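Local coordinates for protein succinate dehydrogenase subunit A (Mycolicibacterium smegmatis MC2 51, PDB 6LUM) that probably serves as the flavoprotein subunit of succinate dehydrogenase, binding FAD and oxidising succinate to fumarate, at residues I199-G204 and L224-R229; G231-D236 and G359-V364; S293-V298 and V349-H354. All blocks are in the same frame, centred on the assembly; numbering follows the deposited sequence.

Interaction 1: I199-G204 and L224-R229; sequences IVFATG and LGIVFR. With FAD (flavin-adenine dinucleotide), chain Y.
Phe201 and Ile226 cross at about a right angle, the ring tip CZ of Phe201 lying 4.1 Å from CG2 of Ile226. That methyl reaches the ring because it stands anti to the backbone N of Ile226, while CG1 takes the place beside the N. On the next residue, Val227 CG2 approaches Phe201 CE2 at 4.4 Å, so two consecutive helical side chains meet the end of one aromatic ring, both obliquely. Thr203, from the ring's own segment, brings CG2 to the edge of Phe201 in the ring plane and so sits between the aromatic group and the cofactor. The parent strand 198-201 belongs to the parallel sheet of the Rossmann-type FAD-binding domain, hydrogen-bonding to Val10 and Val12 on one neighbouring strand and to Tyr380 on the other. Past the strand end the chain runs along the FAD: Thr203 CB is 3.6 Å from N7A of the adenine, and Gly204 CA lies 3.4 Å from the bridging O3P. Gly204 has positive phi (66°), a conformation that glycine takes readily. Farther along, Leu224 turns its CD1 methyl to within 3.9 Å of Gly204 O, while its side chain also touches Leu517 of helix 503-527.

Interaction 2: G231-D236 and G359-V364; sequences GLPLED and GIPTTV
Glu235 and Gly359 are joined by two backbone hydrogen bonds, which make them an antiparallel hydrogen-bonded pair and a single isolated bridge. Glu235 N donates to Gly359 O at 3.0 Å with an N-H...O angle of 167°, the donor tilted slightly from the carbonyl plane; in return Gly359 N donates to Glu235 O, also at 3.0 Å, and there the donor lies in the plane. The bridge links strand 234-235 with the residue just before strand 360-361; 234-235 runs beside 550-556 in an antiparallel sheet, whereas 360-361 pairs in parallel with 386-387.

Apolar contacts flank it. The rings of Pro233 and Pro361 meet aslant, CG to CG at 4.0 Å, and Pro361 CD lies 3.4 Å from the carbonyl O of Pro233. Leu234 brings its CD2 methyl to 3.8 Å from Gly359 O and to 4.2 Å from Ile360 CG1.

The charged side chain that touches across the contact is that of Glu235. With CG anti to the backbone N (chi1 -171°) and the chain extended beyond it, the side chain runs across Pro361, CB lying 3.9 Å from Pro361 CB, and sets the carboxylate beside the ring, OE1 next to Pro361 CB. OE1 also forms a salt bridge with Lys570. Since Glu235 is buried, this lysine would probably offset its charge, while the paired amides and carbonyls satisfy the backbone where the two segments meet.

Interaction 3: S293-V298 and V349-H354; sequences SMVLEV and VYPTCH. With FAD (flavin-adenine dinucleotide), chain Y.
Helix 287-299 packs against the irregular chain that leads into strand 352-356, the CA atoms coming nearest at Met294 and Tyr350, 7.3 Å apart, with no hydrogen bond between the two segments. This is a helix-on-loop contact within the FAD-binding region of the flavoprotein: strand 352-356 pairs antiparallel with strand 240-243 and carries the chain from this partly exposed periphery to the flavin.

Met294 is the central side chain. Its chain is bent at chi3 (37°), which turns the methyl CE against three consecutive residues: 3.6 Å from Pro351 CD, 3.7 Å from Tyr350 CA and 4.0 Å from Val349 CG2. The Met294 side chain and the proline ring lie alongside each other, pointing opposite ways. One residue on, Val295 places CG2 3.8 Å from Pro351 CG, so the proline ring is met by neighbouring side chains of the helix; Val295 also touches Phe469.

A turn later Val298 closes the contact at its exposed margin. It crosses the tyrosine at about a right angle and sets CG1 at the ring edge, in plane, near CE1 and OH of Tyr350. One face of that same ring is occupied by Pro351 CD, so the aromatic group is bounded by its own neighbour in the chain and by the helix.

At the far end of the segment His354, whose ring meets His243, shares a weak hydrogen bond between ND1 and Ser214 OG, and its CE1 lies 3.7 Å from FAD C5X in the isoalloxazine.

Interactions 1 and 2 are buried and adjoining, their centres 10 Å apart: helix 223-229 leads into strand 234-235, and Val227 and Phe228 pack on Ile360 and Leu234. Interaction 3, partly exposed, touches neither; its centre is 30 Å from that of interaction 1 and 29 Å from that of interaction 2. Its chemistry resembles interaction 1, where apolar side chains fill a helix-to-strand or helix-to-loop boundary without hydrogen bonds, whereas interaction 2 combines backbone pairing with a buried charge. FAD relates interactions 1 and 3, which reach its two ends, the adenine and pyrophosphate in one case, the flavin in the other; interaction 2 stands farther back, the Ile360 side chain being about 10 Å from FAD.

Interaction 1: I199-G204 and L224-R229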
loop_
_atom_site.group_PDB
_atom_site.type_symbol
_atom_site.label_atom_id
_atom_site.label_comp_id
_atom_site.label_asym_id
_atom_site.label_seq_id
_atom_site.Cartn_x
_atom_site.Cartn_y
_atom_site.Cartn_z
ATOM N N ILE D 199 -5.074 26.411 21.794
ATOM C CA ILE D 199 -3.676 26.811 21.715
ATOM C C ILE D 199 -2.948 26.206 22.901
ATOM O O ILE D 199 -3.356 26.414 24.046
ATOM C CB ILE D 199 -3.523 28.342 21.724
ATOM C CG1 ILE D 199 -4.294 28.966 20.570
ATOM C CG2 ILE D 199 -2.078 28.731 21.634
ATOM C CD1 ILE D 199 -4.229 30.451 20.564
ATOM N N VAL D 200 -1.874 25.470 22.638
ATOM C CA VAL D 200 -1.054 24.865 23.681
ATOM C C VAL D 200 0.290 25.570 23.712
ATOM O O VAL D 200 0.913 25.772 22.668
ATOM C CB VAL D 200 -0.873 23.355 23.454
ATOM C CG1 VAL D 200 -0.324 22.700 24.691
ATOM C CG2 VAL D 200 -2.184 22.724 23.063
ATOM N N PHE D 201 0.736 25.941 24.899
ATOM C CA PHE D 201 1.994 26.651 25.097
ATOM C C PHE D 201 2.987 25.712 25.758
ATOM O O PHE D 201 2.840 25.382 26.936
ATOM C CB PHE D 201 1.790 27.885 25.963
ATOM C CG PHE D 201 1.615 29.133 25.192
ATOM C CD1 PHE D 201 2.677 29.709 24.551
ATOM C CD2 PHE D 201 0.385 29.731 25.101
ATOM C CE1 PHE D 201 2.518 30.858 23.835
ATOM C CE2 PHE D 201 0.222 30.881 24.383
ATOM C CZ PHE D 201 1.291 31.443 23.749
ATOM N N ALA D 202 4.007 25.305 25.022
ATOM C CA ALA D 202 5.020 24.392 25.530
ATOM C C ALA D 202 6.409 24.953 25.282
ATOM O O ALA D 202 7.295 24.277 24.764
ATOM C CB ALA D 202 4.855 23.027 24.895
ATOM N N THR D 203 6.616 26.211 25.659
ATOM C CA THR D 203 7.781 26.976 25.249
ATOM C C THR D 203 8.956 26.890 26.215
ATOM O O THR D 203 9.910 27.653 26.065
ATOM C CB THR D 203 7.401 28.439 25.060
ATOM O OG1 THR D 203 7.021 28.996 26.316
ATOM C CG2 THR D 203 6.256 28.564 24.108
ATOM N N GLY D 204 8.926 26.008 27.193
ATOM C CA GLY D 204 10.079 25.830 28.049
ATOM C C GLY D 204 10.392 27.045 28.896
ATOM O O GLY D 204 9.745 28.079 28.835
ATOM N N LEU D 224 5.967 32.656 28.697
ATOM C CA LEU D 224 5.717 33.419 29.909
ATOM C C LEU D 224 5.577 34.900 29.601
ATOM O O LEU D 224 4.670 35.557 30.109
ATOM C CB LEU D 224 6.839 33.184 30.915
ATOM C CG LEU D 224 6.990 31.834 31.606
ATOM C CD1 LEU D 224 7.643 30.832 30.709
ATOM C CD2 LEU D 224 7.818 32.020 32.827
ATOM N N GLY D 225 6.453 35.440 28.757
ATOM C CA GLY D 225 6.365 36.851 28.425
ATOM C C GLY D 225 5.103 37.201 27.661
ATOM O O GLY D 225 4.485 38.234 27.912
ATOM N N ILE D 226 4.698 36.344 26.727
ATOM C CA ILE D 226 3.466 36.567 25.976
ATOM C C ILE D 226 2.268 36.564 26.914
ATOM O O ILE D 226 1.480 37.515 26.956
ATOM C CB ILE D 226 3.309 35.500 24.884
ATOM C CG1 ILE D 226 4.273 35.754 23.738
ATOM C CG2 ILE D 226 1.908 35.482 24.378
ATOM C CD1 ILE D 226 4.428 34.568 22.846
ATOM N N VAL D 227 2.112 35.482 27.677
ATOM C CA VAL D 227 0.983 35.369 28.589
ATOM C C VAL D 227 1.000 36.485 29.621
ATOM O O VAL D 227 -0.054 36.922 30.085
ATOM C CB VAL D 227 1.003 33.973 29.231
ATOM C CG1 VAL D 227 0.171 33.932 30.481
ATOM C CG2 VAL D 227 0.514 32.951 28.234
ATOM N N PHE D 228 2.172 36.993 29.971
ATOM C CA PHE D 228 2.241 38.061 30.953
ATOM C C PHE D 228 1.910 39.413 30.350
ATOM O O PHE D 228 1.370 40.277 31.043
ATOM C CB PHE D 228 3.631 38.085 31.570
ATOM C CG PHE D 228 3.763 39.003 32.725
ATOM C CD1 PHE D 228 3.075 38.769 33.887
ATOM C CD2 PHE D 228 4.595 40.091 32.657
ATOM C CE1 PHE D 228 3.207 39.610 34.949
ATOM C CE2 PHE D 228 4.722 40.937 33.715
ATOM C CZ PHE D 228 4.030 40.697 34.861
ATOM N N ARG D 229 2.222 39.618 29.075
ATOM C CA ARG D 229 1.886 40.874 28.424
ATOM C C ARG D 229 0.412 40.957 28.074
ATOM O O ARG D 229 -0.152 42.054 28.068
ATOM C CB ARG D 229 2.724 41.051 27.164
ATOM C CG ARG D 229 4.115 41.539 27.440
ATOM C CD ARG D 229 4.990 41.459 26.216
ATOM N NE ARG D 229 6.113 42.385 26.305
ATOM C CZ ARG D 229 7.128 42.414 25.451
ATOM N NH1 ARG D 229 7.166 41.567 24.440
ATOM N NH2 ARG D 229 8.102 43.294 25.606
HETATM P PA FAD Y . 12.046 22.786 26.140
HETATM O O1A FAD Y . 12.466 21.378 25.798
HETATM O O2A FAD Y . 12.785 23.554 27.210
HETATM O O5B FAD Y . 12.067 23.661 24.789
HETATM C C5B FAD Y . 10.991 24.545 24.478
HETATM C C4B FAD Y . 10.571 24.342 23.029
HETATM O O4B FAD Y . 9.544 25.275 22.685
HETATM C C3B FAD Y . 11.740 24.562 22.080
HETATM O O3B FAD Y . 12.068 23.330 21.423
HETATM C C2B FAD Y . 11.298 25.648 21.109
HETATM O O2B FAD Y . 11.311 25.213 19.743
HETATM C C1B FAD Y . 9.880 26.025 21.513
HETATM N N9A FAD Y . 9.810 27.479 21.804
HETATM C C8A FAD Y . 10.309 28.089 22.896
HETATM N N7A FAD Y . 10.078 29.426 22.857
HETATM C C5A FAD Y . 9.415 29.690 21.715
HETATM C C6A FAD Y . 8.867 30.896 21.052
HETATM N N6A FAD Y . 8.982 32.121 21.618
HETATM N N1A FAD Y . 8.245 30.732 19.863
HETATM C C2A FAD Y . 8.124 29.521 19.289
HETATM N N3A FAD Y . 8.597 28.385 19.833
HETATM C C4A FAD Y . 9.243 28.403 21.025
HETATM N N1 FAD Y . 15.088 17.499 33.881
HETATM C C2 FAD Y . 15.056 16.231 34.362
HETATM O O2 FAD Y . 13.965 15.771 34.766
HETATM N N3 FAD Y . 16.148 15.448 34.424
HETATM C C4 FAD Y . 17.351 15.866 34.011
HETATM O O4 FAD Y . 18.348 15.115 34.081
HETATM C C4X FAD Y . 17.473 17.241 33.471
HETATM N N5 FAD Y . 18.651 17.739 33.034
HETATM C C5X FAD Y . 18.731 18.999 32.546
HETATM C C6 FAD Y . 19.954 19.490 32.102
HETATM C C7 FAD Y . 20.045 20.783 31.599
HETATM C C7M FAD Y . 21.371 21.312 31.120
HETATM C C8 FAD Y . 18.834 21.644 31.534
HETATM C C8M FAD Y . 18.936 23.044 30.989
HETATM C C9 FAD Y . 17.610 21.158 31.977
HETATM C C9A FAD Y . 17.519 19.866 32.479
HETATM N N10 FAD Y . 16.281 19.365 32.929
HETATM C C10 FAD Y . 16.234 18.051 33.431
HETATM C "C1'" FAD Y . 15.073 20.192 32.877
HETATM C "C2'" FAD Y . 14.070 19.569 31.913
HETATM O "O2'" FAD Y . 14.748 19.151 30.723
HETATM C "C3'" FAD Y . 12.972 20.560 31.550
HETATM O "O3'" FAD Y . 11.984 20.579 32.588
HETATM C "C4'" FAD Y . 12.313 20.185 30.228
HETATM O "O4'" FAD Y . 13.325 19.836 29.276
HETATM C "C5'" FAD Y . 11.479 21.340 29.684
HETATM O "O5'" FAD Y . 11.261 21.152 28.287
HETATM P P FAD Y . 9.917 21.696 27.587
HETATM O O1P FAD Y . 9.290 20.556 26.820
HETATM O O2P FAD Y . 9.111 22.439 28.625
HETATM O O3P FAD Y . 10.482 22.767 26.526
#

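Interaction 2: G231-D236 and G359-V364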
loop_
_atom_site.group_PDB
_atom_site.type_symbol
_atom_site.label_atom_id
_atom_site.label_comp_id
_atom_site.label_asym_id
_atom_site.label_seq_id
_atom_site.Cartn_x
_atom_site.Cartn_y
_atom_site.Cartn_z
ATOM N N GLY D 231 -1.942 40.327 29.860
ATOM C CA GLY D 231 -2.696 40.646 31.049
ATOM C C GLY D 231 -2.985 39.467 31.947
ATOM O O GLY D 231 -3.487 39.668 33.055
ATOM N N LEU D 232 -2.697 38.251 31.500
ATOM C CA LEU D 232 -2.868 37.074 32.327
ATOM C C LEU D 232 -1.779 37.033 33.396
ATOM O O LEU D 232 -0.765 37.720 33.282
ATOM C CB LEU D 232 -2.830 35.826 31.454
ATOM C CG LEU D 232 -3.734 35.906 30.229
ATOM C CD1 LEU D 232 -3.425 34.817 29.234
ATOM C CD2 LEU D 232 -5.163 35.814 30.664
ATOM N N PRO D 233 -1.967 36.253 34.456
ATOM C CA PRO D 233 -1.018 36.265 35.568
ATOM C C PRO D 233 0.127 35.275 35.387
ATOM O O PRO D 233 0.098 34.392 34.530
ATOM C CB PRO D 233 -1.895 35.854 36.748
ATOM C CG PRO D 233 -2.852 34.942 36.158
ATOM C CD PRO D 233 -3.151 35.445 34.785
ATOM N N LEU D 234 1.145 35.440 36.227
ATOM C CA LEU D 234 2.256 34.503 36.308
ATOM C C LEU D 234 2.447 34.105 37.760
ATOM O O LEU D 234 2.386 34.951 38.650
ATOM C CB LEU D 234 3.550 35.101 35.766
ATOM C CG LEU D 234 3.761 35.095 34.258
ATOM C CD1 LEU D 234 5.185 35.419 33.963
ATOM C CD2 LEU D 234 3.406 33.768 33.679
ATOM N N GLU D 235 2.699 32.826 37.994
ATOM C CA GLU D 235 2.615 32.246 39.325
ATOM C C GLU D 235 3.979 31.763 39.790
ATOM O O GLU D 235 4.656 31.033 39.066
ATOM C CB GLU D 235 1.622 31.087 39.332
ATOM C CG GLU D 235 1.292 30.554 40.698
ATOM C CD GLU D 235 0.728 29.153 40.656
ATOM O OE1 GLU D 235 -0.280 28.926 39.962
ATOM O OE2 GLU D 235 1.296 28.269 41.321
ATOM N N ASP D 236 4.374 32.174 40.994
ATOM C CA ASP D 236 5.526 31.603 41.693
ATOM C C ASP D 236 6.824 31.771 40.912
ATOM O O ASP D 236 7.589 30.826 40.742
ATOM C CB ASP D 236 5.289 30.126 41.999
ATOM C CG ASP D 236 4.873 29.884 43.424
ATOM O OD1 ASP D 236 4.987 30.818 44.243
ATOM O OD2 ASP D 236 4.440 28.752 43.727
ATOM N N GLY D 359 5.716 29.841 36.493
ATOM C CA GLY D 359 5.276 29.856 35.119
ATOM C C GLY D 359 3.805 30.192 35.033
ATOM O O GLY D 359 3.239 30.772 35.945
ATOM N N ILE D 360 3.208 29.810 33.910
ATOM C CA ILE D 360 1.801 30.062 33.612
ATOM C C ILE D 360 0.927 29.182 34.490
ATOM O O ILE D 360 1.046 27.956 34.429
ATOM C CB ILE D 360 1.497 29.794 32.133
ATOM C CG1 ILE D 360 2.523 30.465 31.236
ATOM C CG2 ILE D 360 0.132 30.284 31.791
ATOM C CD1 ILE D 360 2.520 29.930 29.846
ATOM N N PRO D 361 0.016 29.739 35.289
ATOM C CA PRO D 361 -0.765 28.916 36.219
ATOM C C PRO D 361 -1.852 28.152 35.481
ATOM O O PRO D 361 -2.705 28.751 34.828
ATOM C CB PRO D 361 -1.359 29.949 37.176
ATOM C CG PRO D 361 -1.490 31.143 36.357
ATOM C CD PRO D 361 -0.381 31.149 35.360
ATOM N N THR D 362 -1.832 26.827 35.592
ATOM C CA THR D 362 -2.785 25.989 34.884
ATOM C C THR D 362 -3.492 25.059 35.864
ATOM O O THR D 362 -3.207 25.047 37.062
ATOM C CB THR D 362 -2.104 25.174 33.779
ATOM O OG1 THR D 362 -1.480 24.026 34.349
ATOM C CG2 THR D 362 -1.061 25.987 33.078
ATOM N N THR D 363 -4.440 24.290 35.339
ATOM C CA THR D 363 -5.120 23.231 36.067
ATOM C C THR D 363 -4.564 21.879 35.645
ATOM O O THR D 363 -3.803 21.768 34.684
ATOM C CB THR D 363 -6.626 23.267 35.814
ATOM O OG1 THR D 363 -6.884 22.987 34.436
ATOM C CG2 THR D 363 -7.175 24.622 36.140
ATOM N N VAL D 364 -4.983 20.832 36.358
ATOM C CA VAL D 364 -4.434 19.504 36.113
ATOM C C VAL D 364 -4.704 19.013 34.703
ATOM O O VAL D 364 -4.063 18.065 34.252
ATOM C CB VAL D 364 -4.976 18.500 37.142
ATOM C CG1 VAL D 364 -4.545 18.900 38.535
ATOM C CG2 VAL D 364 -6.482 18.419 37.046
#

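Interaction 3: S293-V298 and V349-H354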
loop_
_atom_site.group_PDB
_atom_site.type_symbol
_atom_site.label_atom_id
_atom_site.label_comp_id
_atom_site.label_asym_id
_atom_site.label_seq_id
_atom_site.Cartn_x
_atom_site.Cartn_y
_atom_site.Cartn_z
ATOM N N SER D 293 24.847 25.912 51.008
ATOM C CA SER D 293 26.083 25.599 51.712
ATOM C C SER D 293 27.304 26.071 50.931
ATOM O O SER D 293 28.200 26.720 51.495
ATOM C CB SER D 293 26.154 24.103 51.972
ATOM O OG SER D 293 25.825 23.386 50.800
ATOM N N MET D 294 27.361 25.756 49.635
ATOM C CA MET D 294 28.499 26.176 48.822
ATOM C C MET D 294 28.642 27.691 48.820
ATOM O O MET D 294 29.739 28.224 49.026
ATOM C CB MET D 294 28.345 25.660 47.393
ATOM C CG MET D 294 28.439 24.165 47.260
ATOM S SD MET D 294 28.138 23.599 45.585
ATOM C CE MET D 294 28.922 24.921 44.701
ATOM N N VAL D 295 27.535 28.402 48.590
ATOM C CA VAL D 295 27.588 29.859 48.538
ATOM C C VAL D 295 27.992 30.426 49.888
ATOM O O VAL D 295 28.792 31.363 49.964
ATOM C CB VAL D 295 26.242 30.434 48.071
ATOM C CG1 VAL D 295 26.239 31.951 48.222
ATOM C CG2 VAL D 295 25.992 30.044 46.639
ATOM N N LEU D 296 27.461 29.864 50.972
ATOM C CA LEU D 296 27.795 30.349 52.304
ATOM C C LEU D 296 29.285 30.238 52.572
ATOM O O LEU D 296 29.895 31.152 53.139
ATOM C CB LEU D 296 27.018 29.558 53.350
ATOM C CG LEU D 296 25.701 30.151 53.828
ATOM C CD1 LEU D 296 25.150 29.328 54.980
ATOM C CD2 LEU D 296 25.908 31.603 54.243
ATOM N N GLU D 297 29.885 29.103 52.208
ATOM C CA GLU D 297 31.283 28.903 52.566
ATOM C C GLU D 297 32.197 29.704 51.656
ATOM O O GLU D 297 33.225 30.221 52.103
ATOM C CB GLU D 297 31.661 27.432 52.557
ATOM C CG GLU D 297 32.929 27.232 53.321
ATOM C CD GLU D 297 33.084 25.811 53.732
ATOM O OE1 GLU D 297 32.288 24.997 53.248
ATOM O OE2 GLU D 297 33.938 25.516 54.583
ATOM N N VAL D 298 31.842 29.822 50.373
ATOM C CA VAL D 298 32.640 30.675 49.504
ATOM C C VAL D 298 32.473 32.138 49.885
ATOM O O VAL D 298 33.331 32.966 49.561
ATOM C CB VAL D 298 32.291 30.467 48.017
ATOM C CG1 VAL D 298 31.050 31.242 47.642
ATOM C CG2 VAL D 298 33.455 30.882 47.136
ATOM N N VAL D 349 33.579 24.223 41.177
ATOM C CA VAL D 349 32.158 24.295 40.873
ATOM C C VAL D 349 31.538 25.487 41.588
ATOM O O VAL D 349 32.118 26.063 42.507
ATOM C CB VAL D 349 31.405 23.006 41.260
ATOM C CG1 VAL D 349 31.900 21.838 40.446
ATOM C CG2 VAL D 349 31.560 22.735 42.728
ATOM N N TYR D 350 30.337 25.849 41.145
ATOM C CA TYR D 350 29.574 26.968 41.681
ATOM C C TYR D 350 28.144 26.828 41.186
ATOM O O TYR D 350 27.932 26.322 40.082
ATOM C CB TYR D 350 30.171 28.306 41.234
ATOM C CG TYR D 350 29.920 29.428 42.202
ATOM C CD1 TYR D 350 30.324 29.328 43.520
ATOM C CD2 TYR D 350 29.269 30.579 41.804
ATOM C CE1 TYR D 350 30.091 30.343 44.410
ATOM C CE2 TYR D 350 29.030 31.601 42.688
ATOM C CZ TYR D 350 29.444 31.479 43.990
ATOM O OH TYR D 350 29.209 32.499 44.879
ATOM N N PRO D 351 27.149 27.251 41.966
ATOM C CA PRO D 351 25.755 27.036 41.559
ATOM C C PRO D 351 25.378 27.818 40.311
ATOM O O PRO D 351 25.789 28.963 40.120
ATOM C CB PRO D 351 24.958 27.518 42.773
ATOM C CG PRO D 351 25.905 27.487 43.888
ATOM C CD PRO D 351 27.231 27.814 43.319
ATOM N N THR D 352 24.567 27.186 39.469
ATOM C CA THR D 352 24.097 27.762 38.221
ATOM C C THR D 352 22.582 27.689 38.168
ATOM O O THR D 352 22.003 26.660 38.514
ATOM C CB THR D 352 24.669 27.016 37.030
ATOM O OG1 THR D 352 24.313 25.636 37.120
ATOM C CG2 THR D 352 26.146 27.117 37.029
ATOM N N CYS D 353 21.937 28.768 37.734
ATOM C CA CYS D 353 20.492 28.731 37.572
ATOM C C CYS D 353 20.117 27.639 36.591
ATOM O O CYS D 353 20.664 27.561 35.494
ATOM C CB CYS D 353 19.958 30.069 37.085
ATOM S SG CYS D 353 18.220 29.997 36.662
ATOM N N HIS D 354 19.177 26.805 36.977
ATOM C CA HIS D 354 18.913 25.562 36.285
ATOM C C HIS D 354 17.471 25.413 35.846
ATOM O O HIS D 354 17.216 24.923 34.751
ATOM C CB HIS D 354 19.306 24.415 37.207
ATOM C CG HIS D 354 19.086 23.060 36.630
ATOM N ND1 HIS D 354 19.868 22.546 35.626
ATOM C CD2 HIS D 354 18.191 22.098 36.940
ATOM C CE1 HIS D 354 19.454 21.329 35.333
ATOM N NE2 HIS D 354 18.436 21.034 36.115
HETATM P PA FAD Y . 12.046 22.786 26.140
HETATM O O1A FAD Y . 12.466 21.378 25.798
HETATM O O2A FAD Y . 12.785 23.554 27.210
HETATM O O5B FAD Y . 12.067 23.661 24.789
HETATM C C5B FAD Y . 10.991 24.545 24.478
HETATM C C4B FAD Y . 10.571 24.342 23.029
HETATM O O4B FAD Y . 9.544 25.275 22.685
HETATM C C3B FAD Y . 11.740 24.562 22.080
HETATM O O3B FAD Y . 12.068 23.330 21.423
HETATM C C2B FAD Y . 11.298 25.648 21.109
HETATM O O2B FAD Y . 11.311 25.213 19.743
HETATM C C1B FAD Y . 9.880 26.025 21.513
HETATM N N9A FAD Y . 9.810 27.479 21.804
HETATM C C8A FAD Y . 10.309 28.089 22.896
HETATM N N7A FAD Y . 10.078 29.426 22.857
HETATM C C5A FAD Y . 9.415 29.690 21.715
HETATM C C6A FAD Y . 8.867 30.896 21.052
HETATM N N6A FAD Y . 8.982 32.121 21.618
HETATM N N1A FAD Y . 8.245 30.732 19.863
HETATM C C2A FAD Y . 8.124 29.521 19.289
HETATM N N3A FAD Y . 8.597 28.385 19.833
HETATM C C4A FAD Y . 9.243 28.403 21.025
HETATM N N1 FAD Y . 15.088 17.499 33.881
HETATM C C2 FAD Y . 15.056 16.231 34.362
HETATM O O2 FAD Y . 13.965 15.771 34.766
HETATM N N3 FAD Y . 16.148 15.448 34.424
HETATM C C4 FAD Y . 17.351 15.866 34.011
HETATM O O4 FAD Y . 18.348 15.115 34.081
HETATM C C4X FAD Y . 17.473 17.241 33.471
HETATM N N5 FAD Y . 18.651 17.739 33.034
HETATM C C5X FAD Y . 18.731 18.999 32.546
HETATM C C6 FAD Y . 19.954 19.490 32.102
HETATM C C7 FAD Y . 20.045 20.783 31.599
HETATM C C7M FAD Y . 21.371 21.312 31.120
HETATM C C8 FAD Y . 18.834 21.644 31.534
HETATM C C8M FAD Y . 18.936 23.044 30.989
HETATM C C9 FAD Y . 17.610 21.158 31.977
HETATM C C9A FAD Y . 17.519 19.866 32.479
HETATM N N10 FAD Y . 16.281 19.365 32.929
HETATM C C10 FAD Y . 16.234 18.051 33.431
HETATM C "C1'" FAD Y . 15.073 20.192 32.877
HETATM C "C2'" FAD Y . 14.070 19.569 31.913
HETATM O "O2'" FAD Y . 14.748 19.151 30.723
HETATM C "C3'" FAD Y . 12.972 20.560 31.550
HETATM O "O3'" FAD Y . 11.984 20.579 32.588
HETATM C "C4'" FAD Y . 12.313 20.185 30.228
HETATM O "O4'" FAD Y . 13.325 19.836 29.276
HETATM C "C5'" FAD Y . 11.479 21.340 29.684
HETATM O "O5'" FAD Y . 11.261 21.152 28.287
HETATM P P FAD Y . 9.917 21.696 27.587
HETATM O O1P FAD Y . 9.290 20.556 26.820
HETATM O O2P FAD Y . 9.111 22.439 28.625
HETATM O O3P FAD Y . 10.482 22.767 26.526
#